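Local structure of nodulation protein S (Bradyrhizobium sp., 3OFK) at residues Q41-S46 and E67-H72; A155-C160 and A169-T174; T181-V186 and L199-N204. The protein probably transfers a methyl group from S-adenosyl-L-methionine to a nitrogen of a precursor of the Nod factor, a lipochitooligosaccharide signal of root nodulation. One frame throughout, in Å; residues are numbered along the deposited sequence.

Contact 1: residues Q41-S46 and E67-H72; sequences QLLRLS and EKLAPH
Leu-43 and Leu-69 meet where helix 33-46 packs beside the short helix 64-69 on one side of the Rossmann-like sheet of this methyltransferase. The contact is mostly apolar, and no hydrogen bond crosses it. CD1 of Leu-43 lies 4.1 Å from CD1 of Leu-69, and the two side chains slant across each other. Leu-43 holds CG anti to its own N (chi1 -170°). This turn carries both methyls toward the backbone of Lys-68, where CD1 of Leu-43 comes 3.8 Å from the carbonyl O of Lys-68. The same methyl reaches the His-72 ring at CD2. Leu-69 also touches the first helix one turn further on, with its CD1 4.0 Å from CB of Ser-46. One leucine methyl thus sits against two residues of helix 33-46. On the neighbouring strand 115-121, Leu-117 and Val-119 touch Ser-46.

The polar bonds named here lie within helix 33-46 or reach beyond the two segments. Lys-68 sets its CB against Leu-43, then runs off so that NZ hydrogen-bonds to ND1 of His-39, a residue of the S-adenosyl-L-homocysteine site. The first helix is also stitched internally. Arg-44 grips OE1 of Gln-41 side-on, through NE and NH2, with that oxygen lying in the guanidinium plane. The carbonyl O of Leu-42 takes two bonds from Ser-46, its N and its hydroxyl arriving from opposite faces of the carbonyl plane. The hydroxyl bond, from Ser-46 OG to Leu-42 O, is 2.7 Å long.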
loop_
_atom_site.group_PDB
_atom_site.type_symbol
_atom_site.label_atom_id
_atom_site.label_comp_id
_atom_site.label_asym_id
_atom_site.label_seq_id
_atom_site.Cartn_x
_atom_site.Cartn_y
_atom_site.Cartn_z
ATOM N N GLN A 41 -6.715 9.478 5.587
ATOM C CA GLN A 41 -6.661 8.477 6.661
ATOM C C GLN A 41 -5.346 7.721 6.708
ATOM O O GLN A 41 -4.751 7.518 7.759
ATOM C CB GLN A 41 -7.810 7.457 6.531
ATOM C CG GLN A 41 -9.207 8.023 6.825
ATOM C CD GLN A 41 -9.282 8.788 8.121
ATOM O OE1 GLN A 41 -8.644 8.419 9.114
ATOM N NE2 GLN A 41 -10.071 9.869 8.127
ATOM N N LEU A 42 -4.902 7.285 5.559
ATOM C CA LEU A 42 -3.611 6.613 5.471
ATOM C C LEU A 42 -2.455 7.501 6.031
ATOM O O LEU A 42 -1.635 7.024 6.817
ATOM C CB LEU A 42 -3.365 6.177 4.015
ATOM C CG LEU A 42 -2.398 5.026 3.799
ATOM C CD1 LEU A 42 -3.047 3.699 4.216
ATOM C CD2 LEU A 42 -1.935 4.970 2.367
ATOM N N LEU A 43 -2.415 8.788 5.660
ATOM C CA LEU A 43 -1.391 9.699 6.186
ATOM C C LEU A 43 -1.607 9.975 7.683
ATOM O O LEU A 43 -0.637 10.006 8.411
ATOM C CB LEU A 43 -1.305 11.021 5.402
ATOM C CG LEU A 43 -0.110 11.943 5.722
ATOM C CD1 LEU A 43 1.232 11.287 5.426
ATOM C CD2 LEU A 43 -0.187 13.225 4.958
ATOM N N ARG A 44 -2.862 10.129 8.136
ATOM C CA ARG A 44 -3.128 10.379 9.557
ATOM C C ARG A 44 -2.559 9.233 10.379
ATOM O O ARG A 44 -1.875 9.459 11.381
ATOM C CB ARG A 44 -4.634 10.544 9.870
ATOM C CG ARG A 44 -4.946 10.703 11.363
ATOM C CD ARG A 44 -6.445 10.823 11.639
ATOM N NE ARG A 44 -7.180 9.610 11.268
ATOM C CZ ARG A 44 -7.264 8.507 12.016
ATOM N NH1 ARG A 44 -6.648 8.440 13.188
ATOM N NH2 ARG A 44 -7.964 7.456 11.587
ATOM N N LEU A 45 -2.835 8.003 9.943
ATOM C CA LEU A 45 -2.294 6.831 10.614
ATOM C C LEU A 45 -0.764 6.819 10.556
ATOM O O LEU A 45 -0.127 6.432 11.519
ATOM C CB LEU A 45 -2.873 5.526 10.015
ATOM C CG LEU A 45 -4.388 5.263 10.173
ATOM C CD1 LEU A 45 -4.864 3.967 9.476
ATOM C CD2 LEU A 45 -4.757 5.259 11.623
ATOM N N SER A 46 -0.183 7.189 9.416
ATOM C CA SER A 46 1.276 7.124 9.228
ATOM C C SER A 46 1.993 8.119 10.148
ATOM O O SER A 46 3.095 7.831 10.653
ATOM C CB SER A 46 1.654 7.404 7.767
ATOM O OG SER A 46 0.990 6.536 6.844
ATOM N N GLU A 67 4.210 11.424 -2.430
ATOM C CA GLU A 67 4.343 12.882 -2.355
ATOM C C GLU A 67 3.869 13.472 -1.030
ATOM O O GLU A 67 4.397 14.489 -0.572
ATOM C CB GLU A 67 3.556 13.513 -3.514
ATOM C CG GLU A 67 3.521 15.039 -3.485
ATOM C CD GLU A 67 3.223 15.672 -4.824
ATOM O OE1 GLU A 67 2.231 15.234 -5.471
ATOM O OE2 GLU A 67 4.005 16.591 -5.222
ATOM N N LYS A 68 2.850 12.843 -0.452
ATOM C CA LYS A 68 2.282 13.262 0.830
ATOM C C LYS A 68 3.113 12.733 1.993
ATOM O O LYS A 68 3.285 13.390 3.001
ATOM C CB LYS A 68 0.839 12.758 0.912
ATOM C CG LYS A 68 -0.075 13.397 -0.150
ATOM C CD LYS A 68 -1.469 12.774 -0.203
ATOM C CE LYS A 68 -2.149 13.145 -1.510
ATOM N NZ LYS A 68 -3.429 12.437 -1.720
ATOM N N LEU A 69 3.686 11.555 1.813
ATOM C CA LEU A 69 4.491 10.902 2.838
ATOM C C LEU A 69 5.918 11.429 2.941
ATOM O O LEU A 69 6.440 11.566 4.055
ATOM C CB LEU A 69 4.525 9.401 2.557
ATOM C CG LEU A 69 5.060 8.468 3.654
ATOM C CD1 LEU A 69 4.163 8.512 4.903
ATOM C CD2 LEU A 69 5.170 7.038 3.081
ATOM N N ALA A 70 6.537 11.759 1.798
ATOM C CA ALA A 70 7.980 12.080 1.739
ATOM C C ALA A 70 8.461 13.139 2.727
ATOM O O ALA A 70 9.487 12.930 3.385
ATOM C CB ALA A 70 8.467 12.449 0.263
ATOM N N PRO A 71 7.738 14.281 2.849
ATOM C CA PRO A 71 8.245 15.333 3.713
ATOM C C PRO A 71 8.308 14.977 5.193
ATOM O O PRO A 71 8.888 15.728 5.971
ATOM C CB PRO A 71 7.258 16.475 3.509
ATOM C CG PRO A 71 6.383 16.076 2.356
ATOM C CD PRO A 71 6.464 14.644 2.197
ATOM N N HIS A 72 7.753 13.826 5.568
ATOM C CA HIS A 72 7.631 13.424 6.962
ATOM C C HIS A 72 8.547 12.258 7.360
ATOM O O HIS A 72 8.500 11.800 8.500
ATOM C CB HIS A 72 6.170 13.108 7.225
ATOM C CG HIS A 72 5.241 14.191 6.751
ATOM N ND1 HIS A 72 5.231 15.460 7.287
ATOM C CD2 HIS A 72 4.334 14.201 5.747
ATOM C CE1 HIS A 72 4.345 16.198 6.646
ATOM N NE2 HIS A 72 3.796 15.460 5.695
#

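Contact 2: residues A155-C160 and A169-T174; sequences ARDATC and AETVIT
The N-terminal ends of helix 157-162 and helix 169-179 meet here, just after strand 148-155 of the Rossmann-like sheet. Arg-156 is the N-cap residue of the first helix. The carboxylate of Glu-170 bridges the two ends. Glu-170 OE1 takes a nearly straight bond from the backbone N of Asp-157 (2.9 Å, 170°), met on the syn side. Glu-170 OE2 meets NH1 of Arg-156 at the guanidinium edge in a weak, 3.2 Å salt-bridge bond, the two flat groups being turned 68° apart. The bend at chi2 of Glu-170 (91°) helps bring its carboxylate back to the first helix. A water also links OE2 to the N of Ala-158. With an alanine here, the N of Asp-157 would probably lose its acceptor, and Arg-156 NH1 and the water on Ala-158 N would lose their carboxylate.

Asp-157 in turn reaches the start of helix 169-179. Its OD1 accepts a weak bond from the N of Thr-171 and another bond from the N of Gly-168. Asp-157 OD1 also lies 3.5 Å from OE1 of Glu-170, so the two acids are close. The nearby helix N termini would be expected to ease this crowding of charge. The carbonyl O of Ala-155 receives the N of Ala-169. Above the plane of the Asp-157 carboxylate, the hydroxyl OG1 of Thr-171 donates to OD2 at 2.7 Å.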
loop_
_atom_site.group_PDB
_atom_site.type_symbol
_atom_site.label_atom_id
_atom_site.label_comp_id
_atom_site.label_asym_id
_atom_site.label_seq_id
_atom_site.Cartn_x
_atom_site.Cartn_y
_atom_site.Cartn_z
ATOM N N ALA A 155 -9.324 -2.444 0.169
ATOM C CA ALA A 155 -10.674 -2.797 -0.167
ATOM C C ALA A 155 -11.035 -4.058 0.615
ATOM O O ALA A 155 -10.169 -4.861 0.915
ATOM C CB ALA A 155 -10.774 -3.035 -1.637
ATOM N N ARG A 156 -12.301 -4.197 0.981
ATOM C CA ARG A 156 -12.737 -5.355 1.752
ATOM C C ARG A 156 -12.675 -6.649 0.950
ATOM O O ARG A 156 -12.621 -6.622 -0.281
ATOM C CB ARG A 156 -14.142 -5.145 2.282
ATOM C CG ARG A 156 -14.178 -4.192 3.469
ATOM C CD ARG A 156 -15.597 -3.948 3.960
ATOM N NE ARG A 156 -15.649 -2.978 5.058
ATOM C CZ ARG A 156 -15.320 -3.227 6.331
ATOM N NH1 ARG A 156 -14.901 -4.425 6.723
ATOM N NH2 ARG A 156 -15.411 -2.261 7.229
ATOM N N ASP A 157 -12.701 -7.771 1.680
ATOM C CA ASP A 157 -12.710 -9.124 1.099
ATOM C C ASP A 157 -13.704 -9.290 -0.069
ATOM O O ASP A 157 -13.313 -9.746 -1.177
ATOM C CB ASP A 157 -13.056 -10.162 2.193
ATOM C CG ASP A 157 -11.893 -10.453 3.138
ATOM O OD1 ASP A 157 -10.774 -9.980 2.875
ATOM O OD2 ASP A 157 -12.101 -11.180 4.160
ATOM N N ALA A 158 -14.973 -8.946 0.197
ATOM C CA ALA A 158 -16.058 -9.077 -0.770
ATOM C C ALA A 158 -15.770 -8.275 -2.017
ATOM O O ALA A 158 -15.988 -8.746 -3.128
ATOM C CB ALA A 158 -17.361 -8.596 -0.164
ATOM N N THR A 159 -15.319 -7.042 -1.830
ATOM C CA THR A 159 -14.991 -6.173 -2.963
ATOM C C THR A 159 -13.843 -6.782 -3.749
ATOM O O THR A 159 -13.874 -6.819 -4.975
ATOM C CB THR A 159 -14.563 -4.761 -2.519
ATOM O OG1 THR A 159 -15.704 -4.020 -2.057
ATOM C CG2 THR A 159 -13.899 -4.012 -3.699
ATOM N N CYS A 160 -12.829 -7.254 -3.021
ATOM C CA CYS A 160 -11.646 -7.857 -3.639
ATOM C C CYS A 160 -12.012 -9.102 -4.442
ATOM O O CYS A 160 -11.477 -9.325 -5.515
ATOM C CB CYS A 160 -10.596 -8.186 -2.590
ATOM S SG CYS A 160 -9.699 -6.755 -2.112
ATOM N N ALA A 169 -9.141 -6.719 3.011
ATOM C CA ALA A 169 -8.805 -6.138 4.316
ATOM C C ALA A 169 -8.922 -7.121 5.476
ATOM O O ALA A 169 -7.961 -7.310 6.241
ATOM C CB ALA A 169 -9.667 -4.880 4.582
ATOM N N GLU A 170 -10.079 -7.763 5.588
ATOM C CA GLU A 170 -10.404 -8.493 6.810
ATOM C C GLU A 170 -9.484 -9.700 6.938
ATOM O O GLU A 170 -8.945 -9.973 8.014
ATOM C CB GLU A 170 -11.878 -8.924 6.863
ATOM C CG GLU A 170 -12.885 -7.779 6.817
ATOM C CD GLU A 170 -13.323 -7.433 5.394
ATOM O OE1 GLU A 170 -12.447 -7.407 4.508
ATOM O OE2 GLU A 170 -14.536 -7.206 5.167
ATOM N N THR A 171 -9.268 -10.370 5.811
ATOM C CA THR A 171 -8.405 -11.522 5.757
ATOM C C THR A 171 -6.960 -11.178 6.111
ATOM O O THR A 171 -6.351 -11.847 6.960
ATOM C CB THR A 171 -8.560 -12.252 4.391
ATOM O OG1 THR A 171 -9.901 -12.767 4.303
ATOM C CG2 THR A 171 -7.610 -13.394 4.297
ATOM N N VAL A 172 -6.419 -10.128 5.491
ATOM C CA VAL A 172 -5.064 -9.699 5.807
ATOM C C VAL A 172 -4.917 -9.207 7.255
ATOM O O VAL A 172 -3.952 -9.560 7.931
ATOM C CB VAL A 172 -4.567 -8.644 4.824
ATOM C CG1 VAL A 172 -3.229 -8.090 5.271
ATOM C CG2 VAL A 172 -4.466 -9.237 3.401
ATOM N N ILE A 173 -5.868 -8.412 7.741
ATOM C CA ILE A 173 -5.830 -7.940 9.129
ATOM C C ILE A 173 -5.698 -9.132 10.071
ATOM O O ILE A 173 -4.914 -9.096 11.029
ATOM C CB ILE A 173 -7.068 -7.058 9.462
ATOM C CG1 ILE A 173 -6.922 -5.668 8.816
ATOM C CG2 ILE A 173 -7.235 -6.887 10.960
ATOM C CD1 ILE A 173 -8.162 -4.837 8.847
ATOM N N THR A 174 -6.458 -10.199 9.788
ATOM C CA THR A 174 -6.401 -11.404 10.590
ATOM C C THR A 174 -4.998 -11.980 10.665
ATOM O O THR A 174 -4.534 -12.347 11.756
ATOM C CB THR A 174 -7.417 -12.467 10.094
ATOM O OG1 THR A 174 -8.732 -11.946 10.276
ATOM C CG2 THR A 174 -7.298 -13.794 10.890
HETATM O O HOH W 1 -16.003 -8.142 2.841
#

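Contact 3: residues T181-V186 and L199-N204; sequences TEVERV and LARFRN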
loop_
_atom_site.group_PDB
_atom_site.type_symbol
_atom_site.label_atom_id
_atom_site.label_comp_id
_atom_site.label_asym_id
_atom_site.label_seq_id
_atom_site.Cartn_x
_atom_site.Cartn_y
_atom_site.Cartn_z
ATOM N N THR A 181 0.539 -6.227 16.727
ATOM C CA THR A 181 -0.487 -5.729 17.639
ATOM C C THR A 181 -1.288 -4.599 16.964
ATOM O O THR A 181 -0.725 -3.588 16.546
ATOM C CB THR A 181 0.159 -5.225 18.966
ATOM O OG1 THR A 181 0.775 -6.322 19.666
ATOM C CG2 THR A 181 -0.876 -4.560 19.905
ATOM N N GLU A 182 -2.596 -4.777 16.822
ATOM C CA GLU A 182 -3.434 -3.732 16.230
ATOM C C GLU A 182 -3.523 -2.544 17.194
ATOM O O GLU A 182 -3.900 -2.729 18.363
ATOM C CB GLU A 182 -4.842 -4.241 15.900
ATOM C CG GLU A 182 -5.628 -3.230 15.055
ATOM C CD GLU A 182 -7.018 -3.704 14.647
ATOM O OE1 GLU A 182 -7.163 -4.829 14.123
ATOM O OE2 GLU A 182 -7.975 -2.930 14.819
ATOM N N VAL A 183 -3.159 -1.346 16.733
ATOM C CA VAL A 183 -3.219 -0.141 17.578
ATOM C C VAL A 183 -4.440 0.746 17.266
ATOM O O VAL A 183 -4.881 1.516 18.129
ATOM C CB VAL A 183 -1.934 0.730 17.497
ATOM C CG1 VAL A 183 -0.674 -0.116 17.516
ATOM C CG2 VAL A 183 -1.944 1.627 16.276
ATOM N N GLU A 184 -4.975 0.642 16.047
ATOM C CA GLU A 184 -6.090 1.482 15.598
ATOM C C GLU A 184 -6.613 0.988 14.264
ATOM O O GLU A 184 -5.853 0.373 13.521
ATOM C CB GLU A 184 -5.619 2.939 15.407
ATOM C CG GLU A 184 -6.751 3.932 15.120
ATOM C CD GLU A 184 -6.281 5.367 14.934
ATOM O OE1 GLU A 184 -5.078 5.673 15.133
ATOM O OE2 GLU A 184 -7.146 6.187 14.575
ATOM N N ARG A 185 -7.878 1.276 13.945
ATOM C CA ARG A 185 -8.400 1.028 12.594
ATOM C C ARG A 185 -9.383 2.100 12.173
ATOM O O ARG A 185 -9.896 2.837 13.012
ATOM C CB ARG A 185 -9.062 -0.349 12.489
ATOM C CG ARG A 185 -10.321 -0.526 13.355
ATOM C CD ARG A 185 -11.064 -1.784 12.945
ATOM N NE ARG A 185 -10.194 -2.936 13.089
ATOM C CZ ARG A 185 -10.414 -4.136 12.564
ATOM N NH1 ARG A 185 -11.503 -4.384 11.845
ATOM N NH2 ARG A 185 -9.521 -5.098 12.770
ATOM N N VAL A 186 -9.640 2.176 10.877
ATOM C CA VAL A 186 -10.610 3.116 10.324
ATOM C C VAL A 186 -11.248 2.540 9.108
ATOM O O VAL A 186 -10.607 1.889 8.313
ATOM C CB VAL A 186 -10.009 4.490 9.843
ATOM C CG1 VAL A 186 -10.507 5.626 10.712
ATOM C CG2 VAL A 186 -8.481 4.461 9.737
ATOM N N LEU A 199 -8.693 0.359 6.996
ATOM C CA LEU A 199 -7.307 0.641 7.295
ATOM C C LEU A 199 -7.075 0.294 8.738
ATOM O O LEU A 199 -7.960 0.485 9.584
ATOM C CB LEU A 199 -6.969 2.129 7.081
ATOM C CG LEU A 199 -7.486 2.825 5.821
ATOM C CD1 LEU A 199 -6.843 4.220 5.633
ATOM C CD2 LEU A 199 -7.174 1.960 4.648
ATOM N N ALA A 200 -5.883 -0.211 9.016
ATOM C CA ALA A 200 -5.457 -0.538 10.370
ATOM C C ALA A 200 -3.963 -0.236 10.514
ATOM O O ALA A 200 -3.157 -0.473 9.601
ATOM C CB ALA A 200 -5.744 -2.012 10.690
ATOM N N ARG A 201 -3.616 0.292 11.677
ATOM C CA ARG A 201 -2.256 0.590 12.036
ATOM C C ARG A 201 -1.826 -0.458 13.045
ATOM O O ARG A 201 -2.468 -0.631 14.091
ATOM C CB ARG A 201 -2.172 2.003 12.619
ATOM C CG ARG A 201 -0.766 2.470 13.004
ATOM C CD ARG A 201 -0.835 3.904 13.504
ATOM N NE ARG A 201 0.473 4.484 13.830
ATOM C CZ ARG A 201 0.926 4.754 15.060
ATOM N NH1 ARG A 201 0.183 4.508 16.144
ATOM N NH2 ARG A 201 2.144 5.291 15.207
ATOM N N PHE A 202 -0.736 -1.150 12.722
ATOM C CA PHE A 202 -0.193 -2.205 13.588
ATOM C C PHE A 202 1.144 -1.793 14.199
ATOM O O PHE A 202 1.905 -1.033 13.592
ATOM C CB PHE A 202 -0.031 -3.492 12.786
ATOM C CG PHE A 202 -1.336 -4.089 12.326
ATOM C CD1 PHE A 202 -1.925 -5.152 13.025
ATOM C CD2 PHE A 202 -1.959 -3.627 11.182
ATOM C CE1 PHE A 202 -3.109 -5.695 12.613
ATOM C CE2 PHE A 202 -3.158 -4.197 10.751
ATOM C CZ PHE A 202 -3.726 -5.240 11.471
ATOM N N ARG A 203 1.405 -2.257 15.418
ATOM C CA ARG A 203 2.687 -2.053 16.060
ATOM C C ARG A 203 3.421 -3.377 16.186
ATOM O O ARG A 203 2.815 -4.436 16.360
ATOM C CB ARG A 203 2.525 -1.430 17.458
ATOM C CG ARG A 203 3.814 -0.801 17.982
ATOM C CD ARG A 203 3.670 -0.116 19.362
ATOM N NE ARG A 203 3.205 -1.036 20.398
ATOM C CZ ARG A 203 1.944 -1.142 20.823
ATOM N NH1 ARG A 203 0.979 -0.375 20.311
ATOM N NH2 ARG A 203 1.644 -2.024 21.773
ATOM N N ASN A 204 4.740 -3.295 16.108
ATOM C CA ASN A 204 5.593 -4.448 16.241
ATOM C C ASN A 204 5.833 -4.668 17.711
ATOM O O ASN A 204 6.600 -3.902 18.319
ATOM C CB ASN A 204 6.942 -4.209 15.544
ATOM C CG ASN A 204 7.735 -5.493 15.324
ATOM O OD1 ASN A 204 7.173 -6.585 15.277
ATOM N ND2 ASN A 204 9.043 -5.355 15.157
HETATM O O HOH W 2 -2.682 4.983 16.283
#
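The carbonyl O of Arg-201 is gripped by two backbone nitrogens, Val-183 N at 2.8 Å and, weakly, Glu-184 N at 3.4 Å. This is a classic beta bulge in the antiparallel hairpin of strands 181-189 and 196-203, at one edge of the mixed sheet. Val-183 and Glu-184 both face Arg-201, so the register shifts by one residue. Before the bulge, Thr-181 and Arg-203 form a hydrogen-bonded pair, joined N to O both ways. Beyond it, Arg-201 N bonds to Glu-184 O, and Val-186 pairs with Leu-199 through two further backbone bonds.

The extra residue of the bulge, Val-183, packs against two arginines. Val-183 CG2 stands between its own N and carbonyl carbon, which brings it 3.6 Å from CG of Arg-201. Val-183 CG1 lies 3.5 Å from CB of Arg-203. The Arg-201 chain is extended, and its NH2 bonds to Ser-49. A water joins its NH1 to OE1 of Glu-184, while OE2 of Glu-184 pairs with Arg-44 of helix 33-46. Val-186 and Leu-199 lie on the same face of the sheet as Glu-184 and Arg-201, with Val-186 CG2 3.8 Å from Leu-199 CB.

The other face carries Glu-182, Arg-185, Ala-200 and Phe-202, and Ile-173 of helix 169-179 packs on it. Phe-202 brings its ring atom CD1 to CA of Glu-182. Ala-200 and Arg-185 touch through their CB atoms. The Arg-185 guanidinium turns back along its own strand and grips the Glu-182 carboxylate side-on, in the guanidinium plane. In this salt bridge Arg-185 NE meets Glu-182 OE2 at 2.8 Å, and Arg-185 NH2 meets Glu-182 OE1 at 2.7 Å.

From the N terminus the three contacts follow in series, and none nests in or crosses another. Contact 1 closes a loop of 20 residues that includes strand 52-58. Contact 2 closes a loop of eight after strand 148-155. Contact 3 closes the hairpin of the last two strands, and helix 169-179 leads straight into it. That hairpin lies between the others. Helix 33-46 from contact 1 meets one face of it, where Gln-41 packs on Leu-199. Helix 169-179 from contact 2 meets the other face through Ile-173. Contacts 1 and 2 do not touch, their nearest atoms being about 9 Å apart.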